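Local coordinates for Lin2111 protein (Listeria innocua, PDB 3EDP) that is of unknown function but probably binds DNA as a GntR-family transcription regulator, with a winged-helix domain joined to a UTRA domain, at residues A[8-11]-A[12-16]; A[56-60]-A[61-65]; A[107-111]-A[112-116]; A[132-136]-A[137-141]; A[184-188]-A[189-193]. All blocks are in the same frame, centred on the assembly; numbering follows the deposited sequence.

Overall arrangement
The five contacts are local and follow one another along the chain. Interactions 1 and 2 lie in the GntR-family DNA-binding region, with centres 14 Å apart. They touch where Glu-12 and Ala-15 of helix 10-23 meet Leu-56 of helix 47-59. Interactions 3, 4 and 5 belong to the UTRA region and share its six-stranded antiparallel sheet. Interactions 4 and 5 have centres 13 Å apart and touch through Leu-140, Glu-189 and Asn-193. Interaction 3 stands about 22 Å, centre to centre, from interaction 5. Interactions 1 and 4 are the most distant pair, with centres 45 Å apart. This spread fits a two-domain regulator with separate DNA-binding and probable effector-sensing parts.

Interaction 1 (A[8-11]-A[12-16]); sequences KPLF and EVIAS
Lys-8 and Glu-12 form a salt bridge at the start of helix 10-23, with NZ of Lys-8 3.1 Å from OE1 of Glu-12. The ammonium meets this oxygen from above the carboxylate plane, 36° out of it. The Lys-8 chain runs extended to CE and bends at its last torsion (chi4 72°), which brings NZ back to the carboxylate. Lys-8 is poorly ordered, so this bond is probably mobile.

Pro-9 is the N-cap residue. Its carbonyl O accepts the N-H of Val-13 at 3.1 Å and a weak, bent bond from Glu-12 N. Leu-10 O takes Ile-14 N at 2.9 Å, and Phe-11 O takes Ala-15 N at 2.8 Å.

Glu-12 CG sits over one face of the Phe-11 ring, 4.0 Å from the centroid, in a CH-pi contact. Glu-12 CD lies 3.5 Å from Pro-9 CG. On the other side of the helix Leu-10 CG meets Ile-14 CD1. Arg-52 and Leu-56 of helix 47-59 touch Phe-11 and Glu-12.

The first-turn carbonyls are thus satisfied by the backbone. The negative carboxylate near the helix N-terminus would probably be favoured by the helix dipole as well as by Lys-8.

Interaction 2 (A[56-60]-A[61-65]); sequences LLVEE and GLVVR
This is a helix C-cap of the Schellman type, where helix 47-59 of the winged-helix domain ends and the chain turns into strand 63-66, the first strand of the wing. Gly-61 leaves the helix with positive phi (72°). Leu-62 N bonds back to Leu-57 O at 2.9 Å and nearly straight. Gly-61 N bonds to Val-58 O, also at 2.9 Å, but comes from well above the carbonyl plane. These two bonds use the last-turn carbonyls that a continuing helix would have taken up.

Side chains from the last helical turn pack on those that follow Gly-61. Leu-57 CB packs on Val-63 CG1 at 3.8 Å, and its CD2 meets Leu-62 CD1. Val-58 CG2 touches Val-63 CG2 at 3.6 Å, the two side chains crossing at about a right angle. The chi1 of Val-63 (-39°) sets CG2 between N and the carbonyl carbon, where it faces both Leu-57 and Val-58. Val-58 CA adds a CA-H...O contact to Val-63 O. Leu-62 CD1 lies 3.4 Å from Glu-60 OE1, beside its aliphatic stem.

Ile-18 and Ile-22 of helix 10-23 back Leu-57 and Val-63. Further on, Arg-65 forms salt bridges with Glu-36 and Asp-55.

The two backbone bonds thus end the helix at Gly-61, while the aliphatic contacts of Leu-57 and Val-58 with Val-63 fix the direction in which the strand leaves it.

Interaction 3 (A[107-111]-A[112-116]); sequences RKAGK and FYAEI. With GOL (glycerol), chain C.
The junction of strand 99-108 and helix 110-117 in the UTRA fold holds a bound glycerol. The strand ends here and the chain passes through Ala-109 and Gly-110 into the helix. The glycerol probably comes from the crystallisation liquor. The UTRA fold generally binds small effectors, so the site may lie in or near an effector pocket.

Arg-107 and Tyr-113 meet at the glycerol. Tyr-113 CD2 and CE2 come over one face of the guanidinium, with the two planes 64° apart, and CD2 is 3.7 Å from NH2. Arg-107 is held by its own turn. Its NE gives a straight bond to Lys-108 O at 2.9 Å, in the guanidinium plane. NH2 adds weak bonds to Lys-108 O and Ala-109 O. The bend at chi3 (-83°) turns the N-H edge of the guanidinium toward the carbonyls of Lys-108 and Ala-109.

Gly-110 has positive phi. Its O takes Ala-114 N at 3.0 Å, and Lys-111 O takes Glu-115 N at 3.1 Å. Ala-109 CB packs near Tyr-113 CB and Ala-114 CB. Lys-111 NZ reaches Glu-121 in a salt bridge. Ile-219 and Tyr-221 of strand 215-225 touch Tyr-113.

The glycerol itself is gripped at two points: Arg-107 NH2 donates to O2 at 2.9 Å with an angle of 174°, and Tyr-113 OH bonds O1 at 3.2 Å.

Interaction 4 (A[132-136]-A[137-141]); sequences QKSEH and GATLD
Gln-132 and Thr-139 make the firm end of a beta hairpin, an antiparallel hydrogen-bonded pair between strands 124-134 and 137-146. Thr-139 N donates to Gln-132 O at 2.8 Å, nearly straight. The return bond runs from Gln-132 N to Thr-139 O at 3.1 Å. Gln-132 O also receives a CA-H...O contact from Ala-138 CA at 3.3 Å. On the same face of the sheet, Gln-132 and Thr-139 lie side by side, with CB of the first 3.5 Å from OG1 of the second.

Toward the type I turn from Ser-134 to Gly-137 the backbone pairing loosens, and Ser-134 N gives only a weak bond to Gly-137 O. The Ser-134 hydroxyl nevertheless keeps a short bond to this carbonyl, OG to Gly-137 O 2.5 Å, in the carbonyl plane. Its chi1 (82°) puts OG between N and the carbonyl carbon, facing across the turn. Gly-137 has positive phi (96°). The solvent side holds Glu-135 and His-136, exposed and poorly ordered, and a water that donates to both His-136 O and Ala-138 O, the latter at 2.9 Å.

Strand 215-225 flanks the second strand: His-222 and Glu-224 touch Thr-139, and His-222 ND1 is hydrogen-bonded to Asp-141 OD2. Leu-140 points the other way and packs on Glu-189, Asn-193 and Met-194 of helix 188-194.

Interaction 5 (A[184-188]-A[189-193]); sequences ILAGN and EQIKN
The flat amide of Gln-190 turns its oxygen to the backbone of Gly-187: OE1 accepts Gly-187 N at 2.6 Å, a short and bent bond (141°). The donor is tilted 21° from the plane of the amide carbonyl. OE1 also lies 3.1 Å from Gly-187 CA. A bend at chi2 (77°) curls the Gln-190 chain back to this point. Tyr-223 of strand 215-225 touches Gln-190 as well.

Gly-187 sits at the N-cap of helix 188-194. Its carbonyl O receives Ile-191 N at 2.8 Å, and Asn-188 O receives Lys-192 N at 2.9 Å. Ile-191 CG1 crowds against Gly-187 O, while its CD1 meets Ala-186 CB at 4.1 Å. Ala-186 CB also lies 3.9 Å from Gln-190 CB. Lys-192 CG lies alongside Asn-188 O.

The carboxylate of Glu-189 points away from this cap. Its OE2 forms a long salt bridge with Lys-192 NZ, and its OE1 pairs with Arg-142 and Lys-129.

The N-cap is a glycine and has no side chain to return the bond from Gln-190. This is half of a capping box, the side chain at N3 accepting the N-cap N-H, at the point where strand 176-185 passes into helix 188-194 of the UTRA fold.

Interaction 1 (A[8-11]-A[12-16])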
loop_
_atom_site.group_PDB
_atom_site.type_symbol
_atom_site.label_atom_id
_atom_site.label_comp_id
_atom_site.label_asym_id
_atom_site.label_seq_id
_atom_site.Cartn_x
_atom_site.Cartn_y
_atom_site.Cartn_z
ATOM N N LYS A 8 46.839 28.206 4.520
ATOM C CA LYS A 8 45.474 27.723 4.679
ATOM C C LYS A 8 45.276 27.427 6.166
ATOM O O LYS A 8 46.087 26.729 6.768
ATOM C CB LYS A 8 45.294 26.454 3.848
ATOM C CG LYS A 8 43.866 25.994 3.642
ATOM C CD LYS A 8 43.831 24.818 2.665
ATOM C CE LYS A 8 42.461 24.148 2.621
ATOM N NZ LYS A 8 41.427 24.981 1.937
ATOM N N PRO A 9 44.220 27.982 6.776
ATOM C CA PRO A 9 44.020 27.743 8.213
ATOM C C PRO A 9 43.818 26.252 8.530
ATOM O O PRO A 9 43.368 25.480 7.682
ATOM C CB PRO A 9 42.750 28.554 8.525
ATOM C CG PRO A 9 42.073 28.698 7.188
ATOM C CD PRO A 9 43.205 28.899 6.235
ATOM N N LEU A 10 44.151 25.863 9.755
ATOM C CA LEU A 10 44.160 24.457 10.148
ATOM C C LEU A 10 42.800 23.746 10.025
ATOM O O LEU A 10 42.731 22.595 9.595
ATOM C CB LEU A 10 44.709 24.307 11.573
ATOM C CG LEU A 10 44.782 22.849 12.038
ATOM C CD1 LEU A 10 45.761 22.061 11.174
ATOM C CD2 LEU A 10 45.147 22.760 13.516
ATOM N N PHE A 11 41.719 24.417 10.399
ATOM C CA PHE A 11 40.414 23.769 10.269
ATOM C C PHE A 11 40.123 23.395 8.811
ATOM O O PHE A 11 39.524 22.353 8.536
ATOM C CB PHE A 11 39.285 24.603 10.892
ATOM C CG PHE A 11 38.897 25.820 10.091
ATOM C CD1 PHE A 11 37.854 25.758 9.175
ATOM C CD2 PHE A 11 39.553 27.031 10.280
ATOM C CE1 PHE A 11 37.474 26.881 8.444
ATOM C CE2 PHE A 11 39.186 28.159 9.547
ATOM C CZ PHE A 11 38.145 28.084 8.629
ATOM N N GLU A 12 40.575 24.227 7.876
ATOM C CA GLU A 12 40.371 23.929 6.457
ATOM C C GLU A 12 41.242 22.762 6.006
ATOM O O GLU A 12 40.812 21.937 5.198
ATOM C CB GLU A 12 40.651 25.153 5.583
ATOM C CG GLU A 12 39.555 26.194 5.591
ATOM C CD GLU A 12 39.892 27.396 4.723
ATOM O OE1 GLU A 12 40.855 27.311 3.928
ATOM O OE2 GLU A 12 39.194 28.428 4.838
ATOM N N VAL A 13 42.468 22.698 6.521
ATOM C CA VAL A 13 43.346 21.573 6.209
ATOM C C VAL A 13 42.695 20.278 6.686
ATOM O O VAL A 13 42.632 19.288 5.952
ATOM C CB VAL A 13 44.746 21.733 6.847
ATOM C CG1 VAL A 13 45.595 20.483 6.609
ATOM C CG2 VAL A 13 45.440 22.957 6.286
ATOM N N ILE A 14 42.179 20.303 7.913
ATOM C CA ILE A 14 41.526 19.131 8.485
ATOM C C ILE A 14 40.221 18.765 7.765
ATOM O O ILE A 14 39.963 17.593 7.512
ATOM C CB ILE A 14 41.337 19.274 10.015
ATOM C CG1 ILE A 14 42.705 19.227 10.707
ATOM C CG2 ILE A 14 40.459 18.160 10.567
ATOM C CD1 ILE A 14 42.621 19.379 12.191
ATOM N N ALA A 15 39.416 19.762 7.404
ATOM C CA ALA A 15 38.209 19.487 6.614
ATOM C C ALA A 15 38.551 18.765 5.304
ATOM O O ALA A 15 37.859 17.832 4.903
ATOM C CB ALA A 15 37.435 20.787 6.326
ATOM N N SER A 16 39.619 19.204 4.642
ATOM C CA SER A 16 40.070 18.575 3.397
ATOM C C SER A 16 40.438 17.104 3.589
ATOM O O SER A 16 40.165 16.271 2.727
ATOM C CB SER A 16 41.273 19.323 2.815
ATOM O OG SER A 16 40.924 20.647 2.445
#

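Interaction 2 (A[56-60]-A[61-65])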
loop_
_atom_site.group_PDB
_atom_site.type_symbol
_atom_site.label_atom_id
_atom_site.label_comp_id
_atom_site.label_asym_id
_atom_site.label_seq_id
_atom_site.Cartn_x
_atom_site.Cartn_y
_atom_site.Cartn_z
ATOM N N LEU A 56 32.354 23.369 8.269
ATOM C CA LEU A 56 32.694 23.507 6.859
ATOM C C LEU A 56 32.129 22.339 6.045
ATOM O O LEU A 56 31.591 22.532 4.951
ATOM C CB LEU A 56 34.214 23.572 6.704
ATOM C CG LEU A 56 34.828 24.218 5.464
ATOM C CD1 LEU A 56 36.346 24.182 5.568
ATOM C CD2 LEU A 56 34.374 23.516 4.204
ATOM N N LEU A 57 32.259 21.124 6.574
ATOM C CA LEU A 57 31.742 19.947 5.885
ATOM C C LEU A 57 30.215 19.963 5.828
ATOM O O LEU A 57 29.618 19.601 4.814
ATOM C CB LEU A 57 32.253 18.669 6.548
ATOM C CG LEU A 57 33.780 18.572 6.510
ATOM C CD1 LEU A 57 34.262 17.418 7.379
ATOM C CD2 LEU A 57 34.263 18.421 5.084
ATOM N N VAL A 58 29.590 20.393 6.919
ATOM C CA VAL A 58 28.137 20.501 6.968
ATOM C C VAL A 58 27.639 21.520 5.937
ATOM O O VAL A 58 26.678 21.264 5.209
ATOM C CB VAL A 58 27.644 20.893 8.367
ATOM C CG1 VAL A 58 26.160 21.344 8.322
ATOM C CG2 VAL A 58 27.832 19.734 9.337
ATOM N N GLU A 59 28.311 22.666 5.878
ATOM C CA GLU A 59 27.968 23.734 4.947
ATOM C C GLU A 59 28.081 23.249 3.506
ATOM O O GLU A 59 27.277 23.622 2.650
ATOM C CB GLU A 59 28.879 24.944 5.173
ATOM C CG GLU A 59 28.727 26.046 4.143
ATOM C CD GLU A 59 29.727 27.169 4.342
ATOM O OE1 GLU A 59 30.474 27.141 5.346
ATOM O OE2 GLU A 59 29.768 28.084 3.492
ATOM N N GLU A 60 29.079 22.406 3.250
ATOM C CA GLU A 60 29.295 21.838 1.925
ATOM C C GLU A 60 28.331 20.689 1.633
ATOM O O GLU A 60 28.326 20.145 0.533
ATOM C CB GLU A 60 30.740 21.356 1.769
ATOM C CG GLU A 60 31.748 22.460 1.491
ATOM C CD GLU A 60 33.188 21.957 1.482
ATOM O OE1 GLU A 60 33.499 21.025 2.252
ATOM O OE2 GLU A 60 34.009 22.498 0.709
ATOM N N GLY A 61 27.523 20.323 2.625
ATOM C CA GLY A 61 26.555 19.253 2.471
ATOM C C GLY A 61 27.172 17.864 2.411
ATOM O O GLY A 61 26.607 16.960 1.808
ATOM N N LEU A 62 28.330 17.689 3.042
ATOM C CA LEU A 62 29.030 16.410 3.007
ATOM C C LEU A 62 28.783 15.562 4.251
ATOM O O LEU A 62 28.908 14.344 4.206
ATOM C CB LEU A 62 30.527 16.639 2.816
ATOM C CG LEU A 62 30.840 17.407 1.533
ATOM C CD1 LEU A 62 32.283 17.887 1.509
ATOM C CD2 LEU A 62 30.527 16.541 0.324
ATOM N N VAL A 63 28.443 16.209 5.362
ATOM C CA VAL A 63 28.155 15.501 6.598
ATOM C C VAL A 63 27.032 16.209 7.331
ATOM O O VAL A 63 26.697 17.354 7.033
ATOM C CB VAL A 63 29.391 15.436 7.559
ATOM C CG1 VAL A 63 30.674 15.206 6.795
ATOM C CG2 VAL A 63 29.487 16.696 8.376
ATOM N N VAL A 64 26.461 15.531 8.310
ATOM C CA VAL A 64 25.413 16.125 9.118
ATOM C C VAL A 64 25.619 15.692 10.563
ATOM O O VAL A 64 26.078 14.578 10.829
ATOM C CB VAL A 64 24.007 15.704 8.610
ATOM C CG1 VAL A 64 23.908 14.188 8.514
ATOM C CG2 VAL A 64 22.914 16.271 9.507
ATOM N N ARG A 65 25.317 16.585 11.496
ATOM C CA ARG A 65 25.441 16.264 12.909
ATOM C C ARG A 65 24.164 15.625 13.431
ATOM O O ARG A 65 23.066 15.992 13.018
ATOM C CB ARG A 65 25.720 17.524 13.727
ATOM C CG ARG A 65 27.090 18.168 13.494
ATOM C CD ARG A 65 27.302 19.294 14.500
ATOM N NE ARG A 65 28.697 19.710 14.606
ATOM C CZ ARG A 65 29.212 20.773 13.997
ATOM N NH1 ARG A 65 28.441 21.539 13.231
ATOM N NH2 ARG A 65 30.497 21.072 14.160
#

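Interaction 3 (A[107-111]-A[112-116])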
loop_
_atom_site.group_PDB
_atom_site.type_symbol
_atom_site.label_atom_id
_atom_site.label_comp_id
_atom_site.label_asym_id
_atom_site.label_seq_id
_atom_site.Cartn_x
_atom_site.Cartn_y
_atom_site.Cartn_z
ATOM N N ARG A 107 18.423 14.822 6.903
ATOM C CA ARG A 107 18.006 16.107 7.439
ATOM C C ARG A 107 17.321 15.861 8.779
ATOM O O ARG A 107 16.944 14.731 9.093
ATOM C CB ARG A 107 16.997 16.742 6.488
ATOM C CG ARG A 107 15.858 15.764 6.141
ATOM C CD ARG A 107 14.629 16.450 5.548
ATOM N NE ARG A 107 13.759 16.995 6.587
ATOM C CZ ARG A 107 12.672 17.724 6.343
ATOM N NH1 ARG A 107 12.323 18.002 5.093
ATOM N NH2 ARG A 107 11.934 18.181 7.350
ATOM N N LYS A 108 17.139 16.917 9.561
ATOM C CA LYS A 108 16.357 16.804 10.785
ATOM C C LYS A 108 14.903 16.533 10.438
ATOM O O LYS A 108 14.425 16.920 9.370
ATOM C CB LYS A 108 16.476 18.069 11.633
ATOM C CG LYS A 108 17.692 18.076 12.549
ATOM C CD LYS A 108 18.057 19.483 13.000
ATOM C CE LYS A 108 18.699 20.270 11.866
ATOM N NZ LYS A 108 19.486 21.434 12.364
ATOM N N ALA A 109 14.203 15.853 11.338
ATOM C CA ALA A 109 12.807 15.522 11.116
ATOM C C ALA A 109 11.966 16.791 11.049
ATOM O O ALA A 109 11.089 16.914 10.197
ATOM C CB ALA A 109 12.296 14.592 12.221
ATOM N N GLY A 110 12.243 17.730 11.950
ATOM C CA GLY A 110 11.421 18.922 12.086
ATOM C C GLY A 110 10.098 18.605 12.769
ATOM O O GLY A 110 9.765 17.436 12.975
ATOM N N LYS A 111 9.340 19.643 13.106
ATOM C CA LYS A 111 8.084 19.488 13.843
ATOM C C LYS A 111 7.067 18.568 13.176
ATOM O O LYS A 111 6.491 17.698 13.825
ATOM C CB LYS A 111 7.438 20.853 14.101
ATOM C CG LYS A 111 7.660 21.385 15.507
ATOM C CD LYS A 111 9.138 21.567 15.808
ATOM C CE LYS A 111 9.426 21.299 17.272
ATOM N NZ LYS A 111 9.091 19.891 17.619
ATOM N N PHE A 112 6.839 18.776 11.885
ATOM C CA PHE A 112 5.792 18.060 11.170
ATOM C C PHE A 112 6.013 16.549 11.139
ATOM O O PHE A 112 5.100 15.784 11.435
ATOM C CB PHE A 112 5.635 18.609 9.750
ATOM C CG PHE A 112 4.579 17.910 8.951
ATOM C CD1 PHE A 112 3.237 18.094 9.243
ATOM C CD2 PHE A 112 4.924 17.060 7.914
ATOM C CE1 PHE A 112 2.257 17.445 8.512
ATOM C CE2 PHE A 112 3.950 16.411 7.177
ATOM C CZ PHE A 112 2.614 16.603 7.477
ATOM N N TYR A 113 7.222 16.121 10.788
ATOM C CA TYR A 113 7.532 14.693 10.731
ATOM C C TYR A 113 7.734 14.084 12.115
ATOM O O TYR A 113 7.357 12.938 12.347
ATOM C CB TYR A 113 8.760 14.423 9.856
ATOM C CG TYR A 113 8.525 14.696 8.391
ATOM C CD1 TYR A 113 7.399 14.207 7.743
ATOM C CD2 TYR A 113 9.437 15.428 7.651
ATOM C CE1 TYR A 113 7.183 14.460 6.402
ATOM C CE2 TYR A 113 9.230 15.683 6.311
ATOM C CZ TYR A 113 8.101 15.197 5.690
ATOM O OH TYR A 113 7.901 15.452 4.351
ATOM N N ALA A 114 8.340 14.844 13.024
ATOM C CA ALA A 114 8.546 14.381 14.392
ATOM C C ALA A 114 7.216 13.994 15.026
ATOM O O ALA A 114 7.125 13.010 15.757
ATOM C CB ALA A 114 9.231 15.452 15.224
ATOM N N GLU A 115 6.184 14.776 14.734
ATOM C CA GLU A 115 4.856 14.530 15.276
ATOM C C GLU A 115 4.220 13.276 14.670
ATOM O O GLU A 115 3.560 12.507 15.371
ATOM C CB GLU A 115 3.964 15.759 15.071
ATOM C CG GLU A 115 2.476 15.484 15.175
ATOM C CD GLU A 115 1.868 15.075 13.844
ATOM O OE1 GLU A 115 2.307 15.612 12.801
ATOM O OE2 GLU A 115 0.952 14.223 13.842
ATOM N N ILE A 116 4.425 13.072 13.371
ATOM C CA ILE A 116 3.915 11.880 12.700
ATOM C C ILE A 116 4.604 10.600 13.172
ATOM O O ILE A 116 3.945 9.601 13.449
ATOM C CB ILE A 116 4.054 11.986 11.175
ATOM C CG1 ILE A 116 3.098 13.049 10.633
ATOM C CG2 ILE A 116 3.778 10.633 10.526
ATOM C CD1 ILE A 116 3.361 13.440 9.192
HETATM C C1 GOL C . 9.452 19.393 4.489
HETATM O O1 GOL C . 9.226 18.295 3.630
HETATM C C2 GOL C . 8.685 19.181 5.787
HETATM O O2 GOL C . 9.495 19.586 6.861
HETATM C C3 GOL C . 7.411 20.016 5.779
HETATM O O3 GOL C . 6.533 19.522 4.791
#

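Interaction 4 (A[132-136]-A[137-141])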
loop_
_atom_site.group_PDB
_atom_site.type_symbol
_atom_site.label_atom_id
_atom_site.label_comp_id
_atom_site.label_asym_id
_atom_site.label_seq_id
_atom_site.Cartn_x
_atom_site.Cartn_y
_atom_site.Cartn_z
ATOM N N GLN A 132 9.082 9.639 -12.211
ATOM C CA GLN A 132 8.808 8.487 -13.048
ATOM C C GLN A 132 7.897 8.929 -14.182
ATOM O O GLN A 132 6.881 9.581 -13.940
ATOM C CB GLN A 132 8.115 7.430 -12.198
ATOM C CG GLN A 132 8.086 6.039 -12.770
ATOM C CD GLN A 132 7.458 5.062 -11.798
ATOM O OE1 GLN A 132 7.103 5.430 -10.674
ATOM N NE2 GLN A 132 7.318 3.812 -12.221
ATOM N N LYS A 133 8.259 8.596 -15.416
ATOM C CA LYS A 133 7.386 8.883 -16.553
ATOM C C LYS A 133 6.233 7.883 -16.583
ATOM O O LYS A 133 6.441 6.685 -16.397
ATOM C CB LYS A 133 8.162 8.848 -17.868
ATOM C CG LYS A 133 9.107 10.032 -18.070
ATOM C CD LYS A 133 9.983 10.257 -16.844
ATOM C CE LYS A 133 11.211 11.095 -17.154
ATOM N NZ LYS A 133 12.184 11.058 -16.020
ATOM N N SER A 134 5.018 8.377 -16.802
ATOM C CA SER A 134 3.840 7.515 -16.809
ATOM C C SER A 134 2.905 7.829 -17.973
ATOM O O SER A 134 3.292 8.493 -18.938
ATOM C CB SER A 134 3.078 7.618 -15.481
ATOM O OG SER A 134 2.237 8.759 -15.448
ATOM N N GLU A 135 1.671 7.344 -17.871
ATOM C CA GLU A 135 0.670 7.551 -18.911
ATOM C C GLU A 135 0.281 9.022 -19.036
ATOM O O GLU A 135 0.407 9.616 -20.106
ATOM C CB GLU A 135 -0.571 6.693 -18.641
ATOM C CG GLU A 135 -1.117 6.803 -17.223
ATOM C CD GLU A 135 -2.417 6.041 -17.034
ATOM O OE1 GLU A 135 -3.069 5.713 -18.049
ATOM O OE2 GLU A 135 -2.789 5.773 -15.871
ATOM N N HIS A 136 -0.186 9.602 -17.935
ATOM C CA HIS A 136 -0.622 10.994 -17.933
ATOM C C HIS A 136 0.480 11.920 -17.426
ATOM O O HIS A 136 0.233 12.830 -16.633
ATOM C CB HIS A 136 -1.899 11.156 -17.101
ATOM C CG HIS A 136 -2.580 12.477 -17.290
ATOM N ND1 HIS A 136 -2.781 13.042 -18.530
ATOM C CD2 HIS A 136 -3.121 13.337 -16.393
ATOM C CE1 HIS A 136 -3.405 14.198 -18.391
ATOM N NE2 HIS A 136 -3.624 14.400 -17.104
ATOM N N GLY A 137 1.701 11.677 -17.891
ATOM C CA GLY A 137 2.830 12.524 -17.551
ATOM C C GLY A 137 3.671 12.020 -16.393
ATOM O O GLY A 137 3.452 10.930 -15.863
ATOM N N ALA A 138 4.639 12.832 -15.993
ATOM C CA ALA A 138 5.562 12.459 -14.935
ATOM C C ALA A 138 4.905 12.492 -13.555
ATOM O O ALA A 138 4.113 13.381 -13.239
ATOM C CB ALA A 138 6.793 13.364 -14.968
ATOM N N THR A 139 5.237 11.502 -12.740
ATOM C CA THR A 139 4.813 11.489 -11.355
ATOM C C THR A 139 6.008 11.781 -10.459
ATOM O O THR A 139 7.164 11.625 -10.862
ATOM C CB THR A 139 4.214 10.138 -10.964
ATOM O OG1 THR A 139 5.224 9.127 -11.064
ATOM C CG2 THR A 139 3.026 9.784 -11.883
ATOM N N LEU A 140 5.722 12.201 -9.237
ATOM C CA LEU A 140 6.769 12.565 -8.301
ATOM C C LEU A 140 6.529 11.859 -6.975
ATOM O O LEU A 140 5.419 11.878 -6.442
ATOM C CB LEU A 140 6.784 14.082 -8.101
ATOM C CG LEU A 140 7.683 14.618 -6.993
ATOM C CD1 LEU A 140 9.131 14.468 -7.401
ATOM C CD2 LEU A 140 7.361 16.080 -6.730
ATOM N N ASP A 141 7.568 11.224 -6.452
ATOM C CA ASP A 141 7.466 10.552 -5.166
ATOM C C ASP A 141 8.446 11.132 -4.174
ATOM O O ASP A 141 9.582 11.449 -4.521
ATOM C CB ASP A 141 7.707 9.045 -5.301
ATOM C CG ASP A 141 6.472 8.303 -5.761
ATOM O OD1 ASP A 141 5.880 7.572 -4.939
ATOM O OD2 ASP A 141 6.078 8.467 -6.934
HETATM O O HOH W 1 1.244 12.810 -13.495
#

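Interaction 5 (A[184-188]-A[189-193])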
loop_
_atom_site.group_PDB
_atom_site.type_symbol
_atom_site.label_atom_id
_atom_site.label_comp_id
_atom_site.label_asym_id
_atom_site.label_seq_id
_atom_site.Cartn_x
_atom_site.Cartn_y
_atom_site.Cartn_z
ATOM N N ILE A 184 -4.796 18.707 -4.711
ATOM C CA ILE A 184 -4.130 19.950 -4.342
ATOM C C ILE A 184 -3.774 20.769 -5.574
ATOM O O ILE A 184 -3.883 20.297 -6.713
ATOM C CB ILE A 184 -2.838 19.706 -3.500
ATOM C CG1 ILE A 184 -1.785 18.968 -4.327
ATOM C CG2 ILE A 184 -3.152 18.920 -2.225
ATOM C CD1 ILE A 184 -0.425 18.893 -3.651
ATOM N N LEU A 185 -3.360 22.006 -5.328
ATOM C CA LEU A 185 -2.836 22.874 -6.369
ATOM C C LEU A 185 -1.364 22.544 -6.553
ATOM O O LEU A 185 -0.660 22.282 -5.579
ATOM C CB LEU A 185 -2.994 24.341 -5.960
ATOM C CG LEU A 185 -4.425 24.887 -5.925
ATOM C CD1 LEU A 185 -4.576 25.989 -4.886
ATOM C CD2 LEU A 185 -4.837 25.387 -7.298
ATOM N N ALA A 186 -0.905 22.543 -7.799
ATOM C CA ALA A 186 0.503 22.295 -8.079
ATOM C C ALA A 186 1.384 23.370 -7.444
ATOM O O ALA A 186 1.156 24.567 -7.633
ATOM C CB ALA A 186 0.751 22.217 -9.586
ATOM N N GLY A 187 2.376 22.931 -6.676
ATOM C CA GLY A 187 3.360 23.826 -6.092
ATOM C C GLY A 187 4.659 23.770 -6.875
ATOM O O GLY A 187 4.716 23.173 -7.949
ATOM N N ASN A 188 5.708 24.383 -6.339
ATOM C CA ASN A 188 6.986 24.451 -7.043
ATOM C C ASN A 188 7.544 23.076 -7.400
ATOM O O ASN A 188 8.031 22.863 -8.515
ATOM C CB ASN A 188 8.007 25.254 -6.235
ATOM C CG ASN A 188 7.488 26.624 -5.839
ATOM O OD1 ASN A 188 6.647 26.748 -4.948
ATOM N ND2 ASN A 188 7.988 27.662 -6.500
ATOM N N GLU A 189 7.463 22.148 -6.448
ATOM C CA GLU A 189 7.917 20.776 -6.654
ATOM C C GLU A 189 7.275 20.167 -7.893
ATOM O O GLU A 189 7.957 19.614 -8.760
ATOM C CB GLU A 189 7.564 19.923 -5.439
ATOM C CG GLU A 189 8.412 20.186 -4.212
ATOM C CD GLU A 189 9.599 19.251 -4.120
ATOM O OE1 GLU A 189 9.819 18.683 -3.029
ATOM O OE2 GLU A 189 10.304 19.077 -5.138
ATOM N N GLN A 190 5.951 20.270 -7.961
ATOM C CA GLN A 190 5.188 19.719 -9.074
ATOM C C GLN A 190 5.469 20.478 -10.370
ATOM O O GLN A 190 5.590 19.879 -11.438
ATOM C CB GLN A 190 3.689 19.727 -8.749
ATOM C CG GLN A 190 3.306 18.846 -7.557
ATOM C CD GLN A 190 3.660 19.479 -6.211
ATOM O OE1 GLN A 190 3.644 20.702 -6.062
ATOM N NE2 GLN A 190 3.973 18.642 -5.225
ATOM N N ILE A 191 5.580 21.799 -10.274
ATOM C CA ILE A 191 5.931 22.611 -11.431
ATOM C C ILE A 191 7.209 22.083 -12.068
ATOM O O ILE A 191 7.218 21.674 -13.229
ATOM C CB ILE A 191 6.153 24.087 -11.044
ATOM C CG1 ILE A 191 4.888 24.676 -10.425
ATOM C CG2 ILE A 191 6.571 24.909 -12.264
ATOM C CD1 ILE A 191 3.678 24.530 -11.292
ATOM N N LYS A 192 8.286 22.079 -11.290
ATOM C CA LYS A 192 9.602 21.738 -11.815
ATOM C C LYS A 192 9.727 20.272 -12.218
ATOM O O LYS A 192 10.286 19.958 -13.269
ATOM C CB LYS A 192 10.695 22.102 -10.805
ATOM C CG LYS A 192 10.601 21.359 -9.482
ATOM C CD LYS A 192 11.627 21.867 -8.477
ATOM C CE LYS A 192 11.508 21.129 -7.149
ATOM N NZ LYS A 192 12.392 21.701 -6.093
ATOM N N ASN A 193 9.202 19.375 -11.388
ATOM C CA ASN A 193 9.458 17.952 -11.572
ATOM C C ASN A 193 8.462 17.221 -12.460
ATOM O O ASN A 193 8.791 16.187 -13.046
ATOM C CB ASN A 193 9.571 17.260 -10.215
ATOM C CG ASN A 193 10.909 17.512 -9.551
ATOM O OD1 ASN A 193 10.981 18.080 -8.460
ATOM N ND2 ASN A 193 11.981 17.102 -10.215
#